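Local coordinates for protein SYE1 (Shewanella oneidensis, PDB 4AWT) that binds flavin mononucleotide and, as in related yellow enzymes, probably reduces carbon-carbon double bonds with electrons taken from a nicotinamide coenzyme, at residues A[323-326]-A[330-333]; A[305-310]-A[317-322]; A[78-83]-A[167-172]; A[85-90]-A[173-178]. The protein carries 1 engineered substitution. One frame throughout, in Å; residues are numbered along the deposited sequence. Where two conformers were deposited one is given.

Four contacts illustrate how an eight-stranded beta/alpha barrel is held together around a flavin. Contacts 1 and 2 adjoin at the end of the eighth strand, where Leu-331 of one meets Phe-321 of the other; both pair a buried apolar patch with polar groups that bind the FMN phosphate. Contacts 3 and 4, whose centres lie about 8 Å apart, share helix 77-92; contact 3 meets the last turn of helix 153-172 and contact 4 the turn that follows it and leads into strand 177-181. Of these, contact 3 is only partly buried and ends at an exposed carboxylate, whereas contact 4 is buried and combines a hydrogen bond with a methyl-on-ring contact.

Contact 1: residues A[323-326]-A[330-333]; sequences RPFI and DLPE. With FMN (flavin mononucleotide), chain B; SO4 (sulfate ion), chain C.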
loop_
_atom_site.group_PDB
_atom_site.type_symbol
_atom_site.label_atom_id
_atom_site.label_comp_id
_atom_site.label_asym_id
_atom_site.label_seq_id
_atom_site.Cartn_x
_atom_site.Cartn_y
_atom_site.Cartn_z
ATOM N N ARG A 323 9.606 8.146 1.943
ATOM C CA ARG A 323 10.128 9.464 1.532
ATOM C C ARG A 323 11.568 9.393 1.098
ATOM O O ARG A 323 11.909 10.002 0.064
ATOM C CB ARG A 323 9.795 10.504 2.602
ATOM C CG ARG A 323 8.314 10.841 2.546
ATOM C CD ARG A 323 7.762 11.522 3.780
ATOM N NE ARG A 323 7.585 10.581 4.864
ATOM C CZ ARG A 323 6.939 10.879 5.972
ATOM N NH1 ARG A 323 6.436 12.112 6.126
ATOM N NH2 ARG A 323 6.763 9.952 6.926
ATOM N N PRO A 324 12.467 8.673 1.778
ATOM C CA PRO A 324 13.849 8.655 1.286
ATOM C C PRO A 324 13.997 8.029 -0.098
ATOM O O PRO A 324 14.886 8.413 -0.843
ATOM C CB PRO A 324 14.596 7.833 2.343
ATOM C CG PRO A 324 13.797 8.109 3.624
ATOM C CD PRO A 324 12.352 8.091 3.141
ATOM N N PHE A 325 13.147 7.054 -0.456
ATOM C CA PHE A 325 13.246 6.478 -1.798
ATOM C C PHE A 325 12.781 7.420 -2.890
ATOM O O PHE A 325 13.177 7.285 -4.027
ATOM C CB PHE A 325 12.485 5.141 -1.880
ATOM C CG PHE A 325 13.368 3.942 -2.104
ATOM C CD1 PHE A 325 14.294 3.932 -3.126
ATOM C CD2 PHE A 325 13.274 2.841 -1.272
ATOM C CE1 PHE A 325 15.089 2.836 -3.361
ATOM C CE2 PHE A 325 14.068 1.721 -1.505
ATOM C CZ PHE A 325 14.975 1.731 -2.554
ATOM N N ILE A 326 11.937 8.396 -2.565
ATOM C CA ILE A 326 11.543 9.329 -3.605
ATOM C C ILE A 326 12.758 10.082 -4.119
ATOM O O ILE A 326 12.934 10.216 -5.320
ATOM C CB ILE A 326 10.476 10.259 -3.037
ATOM C CG1 ILE A 326 9.220 9.424 -2.770
ATOM C CG2 ILE A 326 10.216 11.479 -3.910
ATOM C CD1 ILE A 326 8.153 10.271 -2.080
ATOM N N ASP A 330 19.144 5.424 -5.519
ATOM C CA ASP A 330 20.163 4.547 -5.015
ATOM C C ASP A 330 20.173 4.530 -3.508
ATOM O O ASP A 330 21.234 4.421 -2.859
ATOM C CB ASP A 330 21.542 4.938 -5.551
ATOM C CG ASP A 330 21.954 6.338 -5.223
ATOM O OD1 ASP A 330 21.097 7.188 -4.856
ATOM O OD2 ASP A 330 23.167 6.609 -5.351
ATOM N N LEU A 331 18.992 4.576 -2.866
ATOM C CA LEU A 331 18.931 4.579 -1.424
ATOM C C LEU A 331 19.699 3.441 -0.811
ATOM O O LEU A 331 20.447 3.669 0.163
ATOM C CB LEU A 331 17.464 4.582 -0.947
ATOM C CG LEU A 331 17.328 4.617 0.565
ATOM C CD1 LEU A 331 17.814 5.902 1.175
ATOM C CD2 LEU A 331 15.877 4.365 0.946
ATOM N N PRO A 332 19.602 2.197 -1.290
ATOM C CA PRO A 332 20.358 1.106 -0.632
ATOM C C PRO A 332 21.863 1.418 -0.575
ATOM O O PRO A 332 22.473 1.268 0.506
ATOM C CB PRO A 332 20.001 -0.118 -1.438
ATOM C CG PRO A 332 18.601 0.192 -1.985
ATOM C CD PRO A 332 18.702 1.667 -2.335
ATOM N N GLU A 333 22.450 1.818 -1.665
ATOM C CA GLU A 333 23.889 2.137 -1.656
ATOM C C GLU A 333 24.209 3.213 -0.681
ATOM O O GLU A 333 25.230 3.192 0.000
ATOM C CB GLU A 333 24.346 2.497 -3.064
ATOM C CG GLU A 333 25.826 2.680 -3.212
ATOM C CD GLU A 333 26.611 1.407 -3.285
ATOM O OE1 GLU A 333 26.040 0.291 -3.151
ATOM O OE2 GLU A 333 27.840 1.467 -3.362
HETATM N N1 FMN B . 1.088 4.060 1.364
HETATM C C2 FMN B . 0.375 3.125 0.749
HETATM O O2 FMN B . 0.074 2.038 1.311
HETATM N N3 FMN B . -0.063 3.325 -0.553
HETATM C C4 FMN B . 0.209 4.478 -1.271
HETATM O O4 FMN B . -0.136 4.532 -2.481
HETATM C C4A FMN B . 0.862 5.492 -0.573
HETATM N N5 FMN B . 1.097 6.725 -1.180
HETATM C C5A FMN B . 2.112 7.544 -0.616
HETATM C C6 FMN B . 2.572 8.635 -1.311
HETATM C C7 FMN B . 3.601 9.464 -0.803
HETATM C C7M FMN B . 4.138 10.569 -1.681
HETATM C C8 FMN B . 4.100 9.185 0.434
HETATM C C8M FMN B . 5.225 10.000 1.040
HETATM C C9 FMN B . 3.626 8.075 1.163
HETATM C C9A FMN B . 2.637 7.237 0.644
HETATM N N10 FMN B . 2.203 6.091 1.342
HETATM C C10 FMN B . 1.369 5.191 0.707
HETATM C "C1'" FMN B . 2.815 5.761 2.633
HETATM C "C2'" FMN B . 4.230 5.168 2.507
HETATM O "O2'" FMN B . 4.181 3.868 1.943
HETATM C "C3'" FMN B . 4.923 5.027 3.847
HETATM O "O3'" FMN B . 4.287 4.068 4.678
HETATM C "C4'" FMN B . 5.085 6.339 4.635
HETATM O "O4'" FMN B . 5.526 7.402 3.804
HETATM C "C5'" FMN B . 5.956 6.174 5.866
HETATM O "O5'" FMN B . 7.297 5.794 5.513
HETATM P P FMN B . 8.455 6.919 5.456
HETATM O O1P FMN B . 8.120 7.820 4.294
HETATM O O2P FMN B . 8.434 7.658 6.775
HETATM O O3P FMN B . 9.706 6.106 5.231
HETATM S S SO4 C . 8.440 15.132 5.353
HETATM O O1 SO4 C . 7.083 14.611 4.846
HETATM O O2 SO4 C . 8.348 15.344 6.757
HETATM O O3 SO4 C . 9.427 13.918 5.356
HETATM O O4 SO4 C . 9.093 16.070 4.488
#
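Leu-331 swings its CG to the side away from the backbone N (chi1 -179°) and reaches across to the short helix carrying Phe-325, whose own chi1 of -114° is off the staggered values. The two side chains meet obliquely: CB of Leu-331 sits over one face of the Phe-325 ring in a CH-pi contact, 4.0 Å from the ring centroid, and CD2 of Leu-331 approaches CD2 of Phe-325 to 3.7 Å over that same face. Pro-332 adds its CD 3.7 Å from CZ of Phe-325, while CB of Pro-324 touches CD1 of Leu-331. No hydrogen bond crosses this apolar patch.

Polar work is left to Arg-323, one residue before Pro-324. Its backbone N and NE both donate to FMN O1P, the former at 2.8 Å and nearly straight (171°). NH2 donates to O2P; NE and NH2 thus grip O1P and O2P side by side, the edge of the guanidinium facing the phosphorus in plane. NH1 bonds O1 of a sulfate, probably from the crystallisation liquor. An alanine here would keep the backbone bond but is likely to leave O2P without its guanidinium partner, O1P with one bond fewer, and the phosphate freer to turn.

Around this contact, Phe-325 and Pro-332 rest on strand 20-22, the first of the barrel, Leu-331 meets Phe-321 just after the eighth, and Arg-48 bonds the carbonyl oxygens of Phe-325 and Ile-326.

Contact 2: residues A[305-310]-A[317-322]; sequences EKAEQA and DMIGFG. With FMN (flavin mononucleotide), chain B.
The last beta-alpha-beta unit of the TIM barrel, strand 295-299, helix 304-312 and strand 318-320, brings Ala-307 against Ile-319 and shows how small residues let a helix lie close to the barrel wall. Their CA atoms are 6.0 Å apart. CB of Ala-307 fits among the branches of Ile-319, 3.8 Å from CG2, and also meets CG1 at a similar distance. Chi1 of -61° sets CG1 beside the backbone N and opposite the carbonyl carbon, and from there CD1 runs on to CB of Ala-310, one turn further along the helix, at 4.1 Å. Thus a single isoleucine spans two alanines one turn apart on the inner side of the helix.

Phe-321 enlarges the patch from just beyond the strand: its CZ comes within 3.7 Å of CB of Ala-307, approaching obliquely. The same ring also touches Leu-335 of helix 331-337, while Tyr-302 packs on both Ile-319 and Phe-321. All four residues in touch across the contact are buried, and the contact is made wholly by carbon.

Next in the chain the chemistry changes. At Gly-322 a side chain would collide with FMN O1P, and the backbone N donates to FMN O3P at 2.8 Å, with an N-H...O angle of 167°.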
loop_
_atom_site.group_PDB
_atom_site.type_symbol
_atom_site.label_atom_id
_atom_site.label_comp_id
_atom_site.label_asym_id
_atom_site.label_seq_id
_atom_site.Cartn_x
_atom_site.Cartn_y
_atom_site.Cartn_z
ATOM N N GLU A 305 20.030 3.117 10.999
ATOM C CA GLU A 305 20.219 2.634 12.342
ATOM C C GLU A 305 18.979 1.955 12.876
ATOM O O GLU A 305 19.041 0.844 13.438
ATOM C CB GLU A 305 20.578 3.798 13.284
ATOM C CG GLU A 305 20.952 3.258 14.657
ATOM C CD GLU A 305 21.614 4.308 15.507
ATOM O OE1 GLU A 305 21.750 5.493 15.165
ATOM O OE2 GLU A 305 22.061 3.860 16.599
ATOM N N LYS A 306 17.843 2.608 12.757
ATOM C CA LYS A 306 16.618 2.036 13.317
ATOM C C LYS A 306 16.184 0.815 12.537
ATOM O O LYS A 306 15.610 -0.114 13.116
ATOM C CB LYS A 306 15.507 3.096 13.316
ATOM C CG LYS A 306 15.679 4.163 14.395
ATOM C CD LYS A 306 14.535 5.170 14.407
ATOM C CE LYS A 306 15.025 6.520 14.947
ATOM N NZ LYS A 306 13.910 7.268 15.515
ATOM N N ALA A 307 16.446 0.782 11.223
ATOM C CA ALA A 307 16.089 -0.390 10.431
ATOM C C ALA A 307 16.890 -1.596 10.873
ATOM O O ALA A 307 16.352 -2.690 11.110
ATOM C CB ALA A 307 16.342 -0.103 8.958
ATOM N N GLU A 308 18.213 -1.412 10.991
ATOM C CA GLU A 308 19.072 -2.501 11.436
ATOM C C GLU A 308 18.671 -2.970 12.801
ATOM O O GLU A 308 18.633 -4.179 13.069
ATOM C CB GLU A 308 20.525 -1.982 11.394
ATOM C CG GLU A 308 21.560 -3.036 11.775
ATOM C CD GLU A 308 21.749 -4.120 10.767
ATOM O OE1 GLU A 308 21.182 -4.051 9.667
ATOM O OE2 GLU A 308 22.481 -5.090 11.110
ATOM N N GLN A 309 18.368 -2.043 13.713
ATOM C CA GLN A 309 17.992 -2.419 15.071
ATOM C C GLN A 309 16.700 -3.222 15.088
ATOM O O GLN A 309 16.577 -4.177 15.844
ATOM C CB GLN A 309 17.884 -1.184 15.939
ATOM C CG GLN A 309 17.831 -1.540 17.424
ATOM C CD GLN A 309 19.236 -2.107 17.799
ATOM O OE1 GLN A 309 20.300 -1.509 17.485
ATOM N NE2 GLN A 309 19.305 -3.298 18.398
ATOM N N ALA A 310 15.712 -2.841 14.295
ATOM C CA ALA A 310 14.439 -3.535 14.281
ATOM C C ALA A 310 14.632 -4.974 13.811
ATOM O O ALA A 310 13.992 -5.902 14.319
ATOM C CB ALA A 310 13.438 -2.856 13.406
ATOM N N ASP A 317 11.516 -8.355 9.539
ATOM C CA ASP A 317 12.399 -8.987 8.592
ATOM C C ASP A 317 12.875 -8.039 7.496
ATOM O O ASP A 317 13.987 -8.195 6.978
ATOM C CB ASP A 317 11.700 -10.191 7.962
ATOM C CG ASP A 317 11.255 -11.168 8.974
ATOM O OD1 ASP A 317 12.108 -11.622 9.787
ATOM O OD2 ASP A 317 10.035 -11.488 9.026
ATOM N N MET A 318 12.032 -7.096 7.109
ATOM C CA MET A 318 12.327 -6.128 6.075
ATOM C C MET A 318 11.838 -4.766 6.528
ATOM O O MET A 318 10.897 -4.677 7.318
ATOM C CB MET A 318 11.708 -6.482 4.750
ATOM C CG MET A 318 12.034 -7.860 4.216
ATOM S SD MET A 318 11.362 -8.190 2.588
ATOM C CE MET A 318 12.547 -7.318 1.571
ATOM N N ILE A 319 12.442 -3.717 5.974
ATOM C CA ILE A 319 12.106 -2.362 6.332
ATOM C C ILE A 319 11.893 -1.556 5.052
ATOM O O ILE A 319 12.738 -1.565 4.162
ATOM C CB ILE A 319 13.183 -1.713 7.224
ATOM C CG1 ILE A 319 13.342 -2.466 8.534
ATOM C CG2 ILE A 319 12.879 -0.234 7.445
ATOM C CD1 ILE A 319 12.179 -2.340 9.496
ATOM N N GLY A 320 10.753 -0.850 5.005
ATOM C CA GLY A 320 10.493 0.050 3.928
ATOM C C GLY A 320 10.901 1.472 4.275
ATOM O O GLY A 320 10.772 1.917 5.409
ATOM N N PHE A 321 11.355 2.184 3.234
ATOM C CA PHE A 321 11.747 3.594 3.313
ATOM C C PHE A 321 10.970 4.318 2.245
ATOM O O PHE A 321 11.183 4.043 1.049
ATOM C CB PHE A 321 13.246 3.776 3.070
ATOM C CG PHE A 321 14.119 3.002 4.024
ATOM C CD1 PHE A 321 14.399 1.672 3.810
ATOM C CD2 PHE A 321 14.661 3.597 5.141
ATOM C CE1 PHE A 321 15.199 0.950 4.657
ATOM C CE2 PHE A 321 15.475 2.870 5.989
ATOM C CZ PHE A 321 15.760 1.557 5.726
ATOM N N GLY A 322 10.018 5.168 2.630
ATOM C CA GLY A 322 9.140 5.804 1.672
ATOM C C GLY A 322 9.728 7.088 1.131
ATOM O O GLY A 322 10.303 7.142 0.056
HETATM N N1 FMN B . 1.088 4.060 1.364
HETATM C C2 FMN B . 0.375 3.125 0.749
HETATM O O2 FMN B . 0.074 2.038 1.311
HETATM N N3 FMN B . -0.063 3.325 -0.553
HETATM C C4 FMN B . 0.209 4.478 -1.271
HETATM O O4 FMN B . -0.136 4.532 -2.481
HETATM C C4A FMN B . 0.862 5.492 -0.573
HETATM N N5 FMN B . 1.097 6.725 -1.180
HETATM C C5A FMN B . 2.112 7.544 -0.616
HETATM C C6 FMN B . 2.572 8.635 -1.311
HETATM C C7 FMN B . 3.601 9.464 -0.803
HETATM C C7M FMN B . 4.138 10.569 -1.681
HETATM C C8 FMN B . 4.100 9.185 0.434
HETATM C C8M FMN B . 5.225 10.000 1.040
HETATM C C9 FMN B . 3.626 8.075 1.163
HETATM C C9A FMN B . 2.637 7.237 0.644
HETATM N N10 FMN B . 2.203 6.091 1.342
HETATM C C10 FMN B . 1.369 5.191 0.707
HETATM C "C1'" FMN B . 2.815 5.761 2.633
HETATM C "C2'" FMN B . 4.230 5.168 2.507
HETATM O "O2'" FMN B . 4.181 3.868 1.943
HETATM C "C3'" FMN B . 4.923 5.027 3.847
HETATM O "O3'" FMN B . 4.287 4.068 4.678
HETATM C "C4'" FMN B . 5.085 6.339 4.635
HETATM O "O4'" FMN B . 5.526 7.402 3.804
HETATM C "C5'" FMN B . 5.956 6.174 5.866
HETATM O "O5'" FMN B . 7.297 5.794 5.513
HETATM P P FMN B . 8.455 6.919 5.456
HETATM O O1P FMN B . 8.120 7.820 4.294
HETATM O O2P FMN B . 8.434 7.658 6.775
HETATM O O3P FMN B . 9.706 6.106 5.231
#

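Contact 3: residues A[78-83]-A[167-172]; sequences EQIAGW and ALNAME
Ile-80 packs closely on Asn-169, its methyl CD1 set against the root of the amide, 3.5 Å from CG and 3.6 Å from CB of Asn-169. The two side chains cross at about a right angle, and the one methyl touches CB, CG and OD1 of Asn-169. ND2 of Asn-169 donates to the carbonyl O of Ile-74, which holds the amide while the isoleucine packs against its carbon. The other branch of Ile-80, CG2, lies 3.9 Å from the backbone O of Asn-169.

These residues join helix 77-92 to helix 153-172, two helices on the outside of the barrel, whose nearest CA atoms, those of Ile-80 and Asn-169, are 6.4 Å apart.

Toward solvent the fit loosens. In exposed Glu-172, chi1 of -174° turns CG away from the backbone N, and the extended chain lays its aliphatic part across Ile-80, CG being 3.9 Å from CG2 of the isoleucine. Its carboxylate carries on past, with OE1 3.9 Å from CD1 of Ile-80. Replacing Ile-80 by an alanine would probably open a gap beside the Asn-169 amide and let the methylene chain of Glu-172 move more freely at the edge.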
loop_
_atom_site.group_PDB
_atom_site.type_symbol
_atom_site.label_atom_id
_atom_site.label_comp_id
_atom_site.label_asym_id
_atom_site.label_seq_id
_atom_site.Cartn_x
_atom_site.Cartn_y
_atom_site.Cartn_z
ATOM N N GLU A 78 -5.508 -1.851 -21.156
ATOM C CA GLU A 78 -4.442 -0.869 -21.347
ATOM C C GLU A 78 -3.671 -0.642 -20.052
ATOM O O GLU A 78 -2.451 -0.472 -20.056
ATOM C CB GLU A 78 -5.000 0.432 -21.840
ATOM C CG GLU A 78 -5.720 0.271 -23.160
ATOM C CD GLU A 78 -7.169 -0.143 -23.094
ATOM O OE1 GLU A 78 -7.851 -0.608 -22.170
ATOM O OE2 GLU A 78 -7.848 0.018 -24.158
ATOM N N GLN A 79 -4.392 -0.593 -18.934
ATOM C CA GLN A 79 -3.747 -0.429 -17.624
ATOM C C GLN A 79 -2.826 -1.591 -17.330
ATOM O O GLN A 79 -1.738 -1.413 -16.761
ATOM C CB GLN A 79 -4.817 -0.288 -16.555
ATOM C CG GLN A 79 -5.435 1.069 -16.517
ATOM C CD GLN A 79 -6.712 1.130 -15.698
ATOM O OE1 GLN A 79 -7.203 0.103 -15.203
ATOM N NE2 GLN A 79 -7.237 2.304 -15.512
ATOM N N ILE A 80 -3.267 -2.811 -17.636
ATOM C CA ILE A 80 -2.436 -3.990 -17.430
ATOM C C ILE A 80 -1.170 -3.873 -18.252
ATOM O O ILE A 80 -0.076 -4.168 -17.778
ATOM C CB ILE A 80 -3.260 -5.253 -17.744
ATOM C CG1 ILE A 80 -4.395 -5.393 -16.746
ATOM C CG2 ILE A 80 -2.402 -6.489 -17.848
ATOM C CD1 ILE A 80 -5.407 -6.456 -17.138
ATOM N N ALA A 81 -1.309 -3.447 -19.511
ATOM C CA ALA A 81 -0.158 -3.322 -20.396
ATOM C C ALA A 81 0.783 -2.241 -19.935
ATOM O O ALA A 81 2.009 -2.388 -20.064
ATOM C CB ALA A 81 -0.688 -3.036 -21.803
ATOM N N GLY A 82 0.256 -1.121 -19.426
ATOM C CA GLY A 82 1.149 -0.097 -18.886
ATOM C C GLY A 82 1.941 -0.615 -17.727
ATOM O O GLY A 82 3.159 -0.380 -17.590
ATOM N N TRP A 83 1.296 -1.378 -16.851
ATOM C CA TRP A 83 2.020 -2.009 -15.759
ATOM C C TRP A 83 3.036 -3.022 -16.260
ATOM O O TRP A 83 4.084 -3.157 -15.642
ATOM C CB TRP A 83 1.078 -2.593 -14.733
ATOM C CG TRP A 83 0.499 -1.659 -13.738
ATOM C CD1 TRP A 83 -0.825 -1.492 -13.432
ATOM C CD2 TRP A 83 1.218 -0.800 -12.841
ATOM N NE1 TRP A 83 -0.984 -0.605 -12.424
ATOM C CE2 TRP A 83 0.260 -0.159 -12.027
ATOM C CE3 TRP A 83 2.567 -0.524 -12.617
ATOM C CZ2 TRP A 83 0.619 0.756 -11.034
ATOM C CZ3 TRP A 83 2.917 0.373 -11.633
ATOM C CH2 TRP A 83 1.949 1.004 -10.857
ATOM N N ALA A 167 -6.128 -9.125 -8.860
ATOM C CA ALA A 167 -4.974 -9.968 -8.597
ATOM C C ALA A 167 -4.555 -10.721 -9.847
ATOM O O ALA A 167 -3.369 -10.835 -10.180
ATOM C CB ALA A 167 -5.269 -10.900 -7.452
ATOM N N LEU A 168 -5.541 -11.291 -10.588
ATOM C CA LEU A 168 -5.237 -11.953 -11.832
ATOM C C LEU A 168 -4.645 -10.958 -12.827
ATOM O O LEU A 168 -3.697 -11.292 -13.562
ATOM C CB LEU A 168 -6.498 -12.596 -12.421
ATOM C CG LEU A 168 -7.077 -13.719 -11.569
ATOM C CD1 LEU A 168 -8.403 -14.158 -12.234
ATOM C CD2 LEU A 168 -6.139 -14.873 -11.435
ATOM N N ASN A 169 -5.186 -9.747 -12.873
ATOM C CA ASN A 169 -4.670 -8.729 -13.778
ATOM C C ASN A 169 -3.211 -8.391 -13.425
ATOM O O ASN A 169 -2.393 -8.181 -14.326
ATOM C CB ASN A 169 -5.521 -7.492 -13.686
ATOM C CG ASN A 169 -6.930 -7.675 -14.213
ATOM O OD1 ASN A 169 -7.240 -8.697 -14.852
ATOM N ND2 ASN A 169 -7.749 -6.687 -13.968
ATOM N N ALA A 170 -2.905 -8.331 -12.140
ATOM C CA ALA A 170 -1.525 -8.062 -11.731
ATOM C C ALA A 170 -0.591 -9.157 -12.215
ATOM O O ALA A 170 0.524 -8.891 -12.655
ATOM C CB ALA A 170 -1.447 -7.934 -10.222
ATOM N N MET A 171 -1.031 -10.416 -12.169
ATOM C CA MET A 171 -0.211 -11.495 -12.674
ATOM C C MET A 171 -0.046 -11.362 -14.184
ATOM O O MET A 171 1.059 -11.577 -14.711
ATOM C CB MET A 171 -0.742 -12.862 -12.288
ATOM C CG MET A 171 -0.799 -13.129 -10.788
ATOM S SD MET A 171 0.755 -12.908 -9.901
ATOM C CE MET A 171 0.655 -11.229 -9.377
ATOM N N GLU A 172 -1.105 -10.989 -14.884
ATOM C CA GLU A 172 -1.012 -10.798 -16.331
ATOM C C GLU A 172 -0.051 -9.667 -16.674
ATOM O O GLU A 172 0.613 -9.711 -17.712
ATOM C CB GLU A 172 -2.398 -10.472 -16.907
ATOM C CG GLU A 172 -2.448 -10.391 -18.420
ATOM C CD GLU A 172 -3.788 -10.061 -19.047
ATOM O OE1 GLU A 172 -4.804 -10.055 -18.380
ATOM O OE2 GLU A 172 -3.689 -9.899 -20.277
#

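Contact 4: residues A[85-90]-A[173-178]; sequences IVTEAV and AGFDGI
One face of the Phe-175 ring carries the methyl of Thr-87, CG2, standing almost over its centre: 3.7 Å from the centroid and only 7° off the ring normal, a CH-pi contact in which all six ring carbons are nearly equidistant from the methyl. The ring also takes part in an edge-to-face pair with Trp-83, and it packs on Ile-97 and Ala-99 of strand 96-102 and on Ala-170 of helix 153-172.

Thr-87 uses both its branches. At chi1 72° OG1 stands between the backbone N and the carbonyl carbon, while CG2 is opposite the carbonyl carbon; the methyl is thereby given to the ring and the hydroxyl to the main chain. OG1 donates to the carbonyl O of Ala-173 at 2.7 Å, lying in the carbonyl plane with a C=O...O angle of 146°.

That carbonyl belongs to the turn ending helix 153-172, where Gly-174, with positive phi, forms a Schellman motif before the chain enters strand 177-181. A side chain at Gly-174 would run into OG1 of Thr-87 as well as the preceding carbonyl, so backbone shape and neighbour both demand a bare CA.

Chemically, one threonine ties the end of helix 153-172 to helix 77-92 by a hydrogen bond and packs its methyl on the phenylalanine ring, giving a buried carbonyl oxygen a hydrogen-bond donor from helix 77-92.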
loop_
_atom_site.group_PDB
_atom_site.type_symbol
_atom_site.label_atom_id
_atom_site.label_comp_id
_atom_site.label_asym_id
_atom_site.label_seq_id
_atom_site.Cartn_x
_atom_site.Cartn_y
_atom_site.Cartn_z
ATOM N N ILE A 85 4.929 -2.772 -18.809
ATOM C CA ILE A 85 6.205 -2.129 -19.144
ATOM C C ILE A 85 6.981 -1.836 -17.869
ATOM O O ILE A 85 8.198 -1.989 -17.843
ATOM C CB ILE A 85 5.944 -0.892 -19.995
ATOM C CG1 ILE A 85 5.240 -1.230 -21.310
ATOM C CG2 ILE A 85 7.246 -0.133 -20.243
ATOM C CD1 ILE A 85 4.717 0.032 -21.941
ATOM N N VAL A 86 6.292 -1.429 -16.795
ATOM C CA VAL A 86 6.958 -1.229 -15.503
ATOM C C VAL A 86 7.592 -2.507 -15.029
ATOM O O VAL A 86 8.770 -2.509 -14.605
ATOM C CB VAL A 86 5.968 -0.671 -14.479
ATOM C CG1 VAL A 86 6.629 -0.622 -13.098
ATOM C CG2 VAL A 86 5.433 0.674 -14.867
ATOM N N THR A 87 6.854 -3.606 -14.978
ATOM C CA THR A 87 7.409 -4.823 -14.428
ATOM C C THR A 87 8.535 -5.347 -15.297
ATOM O O THR A 87 9.499 -5.891 -14.753
ATOM C CB THR A 87 6.351 -5.902 -14.131
ATOM O OG1 THR A 87 5.908 -6.427 -15.389
ATOM C CG2 THR A 87 5.222 -5.404 -13.290
ATOM N N GLU A 88 8.446 -5.208 -16.617
ATOM C CA GLU A 88 9.560 -5.589 -17.475
ATOM C C GLU A 88 10.818 -4.802 -17.127
ATOM O O GLU A 88 11.923 -5.348 -17.064
ATOM C CB GLU A 88 9.214 -5.416 -18.961
ATOM C CG GLU A 88 8.245 -6.439 -19.476
ATOM C CD GLU A 88 8.752 -7.844 -19.470
ATOM O OE1 GLU A 88 9.941 -8.027 -19.888
ATOM O OE2 GLU A 88 8.038 -8.761 -19.021
ATOM N N ALA A 89 10.649 -3.493 -16.937
ATOM C CA ALA A 89 11.805 -2.659 -16.638
ATOM C C ALA A 89 12.439 -3.041 -15.310
ATOM O O ALA A 89 13.662 -3.146 -15.172
ATOM C CB ALA A 89 11.389 -1.202 -16.649
ATOM N N VAL A 90 11.613 -3.243 -14.299
ATOM C CA VAL A 90 12.083 -3.619 -12.984
ATOM C C VAL A 90 12.759 -5.003 -12.992
ATOM O O VAL A 90 13.833 -5.198 -12.412
ATOM C CB VAL A 90 10.935 -3.553 -11.972
ATOM C CG1 VAL A 90 11.315 -4.182 -10.646
ATOM C CG2 VAL A 90 10.513 -2.102 -11.782
ATOM N N ALA A 173 0.041 -8.654 -15.809
ATOM C CA ALA A 173 0.955 -7.534 -15.952
ATOM C C ALA A 173 2.388 -7.883 -15.554
ATOM O O ALA A 173 3.258 -7.019 -15.670
ATOM C CB ALA A 173 0.499 -6.367 -15.156
ATOM N N GLY A 174 2.637 -9.094 -15.095
ATOM C CA GLY A 174 3.979 -9.532 -14.751
ATOM C C GLY A 174 4.440 -9.195 -13.364
ATOM O O GLY A 174 5.616 -9.343 -13.068
ATOM N N PHE A 175 3.545 -8.752 -12.486
ATOM C CA PHE A 175 3.943 -8.606 -11.093
ATOM C C PHE A 175 4.263 -9.950 -10.477
ATOM O O PHE A 175 3.706 -10.984 -10.850
ATOM C CB PHE A 175 2.843 -7.913 -10.271
ATOM C CG PHE A 175 2.676 -6.443 -10.578
ATOM C CD1 PHE A 175 3.488 -5.516 -9.939
ATOM C CD2 PHE A 175 1.724 -5.982 -11.444
ATOM C CE1 PHE A 175 3.330 -4.153 -10.164
ATOM C CE2 PHE A 175 1.547 -4.611 -11.656
ATOM C CZ PHE A 175 2.349 -3.707 -11.004
ATOM N N ASP A 176 5.140 -9.932 -9.472
ATOM C CA ASP A 176 5.464 -11.114 -8.719
ATOM C C ASP A 176 4.455 -11.460 -7.648
ATOM O O ASP A 176 4.459 -12.579 -7.132
ATOM C CB ASP A 176 6.864 -10.929 -8.100
ATOM C CG ASP A 176 7.903 -10.726 -9.180
ATOM O OD1 ASP A 176 8.109 -11.666 -9.954
ATOM O OD2 ASP A 176 8.467 -9.613 -9.248
ATOM N N GLY A 177 3.615 -10.540 -7.303
ATOM C CA GLY A 177 2.615 -10.710 -6.259
ATOM C C GLY A 177 1.802 -9.457 -6.134
ATOM O O GLY A 177 1.984 -8.487 -6.896
ATOM N N ILE A 178 0.887 -9.468 -5.160
ATOM C CA ILE A 178 0.089 -8.312 -4.839
ATOM C C ILE A 178 0.193 -8.021 -3.345
ATOM O O ILE A 178 0.394 -8.929 -2.549
ATOM C CB ILE A 178 -1.384 -8.452 -5.281
ATOM C CG1 ILE A 178 -2.165 -9.509 -4.509
ATOM C CG2 ILE A 178 -1.424 -8.698 -6.774
ATOM C CD1 ILE A 178 -2.803 -9.078 -3.210
#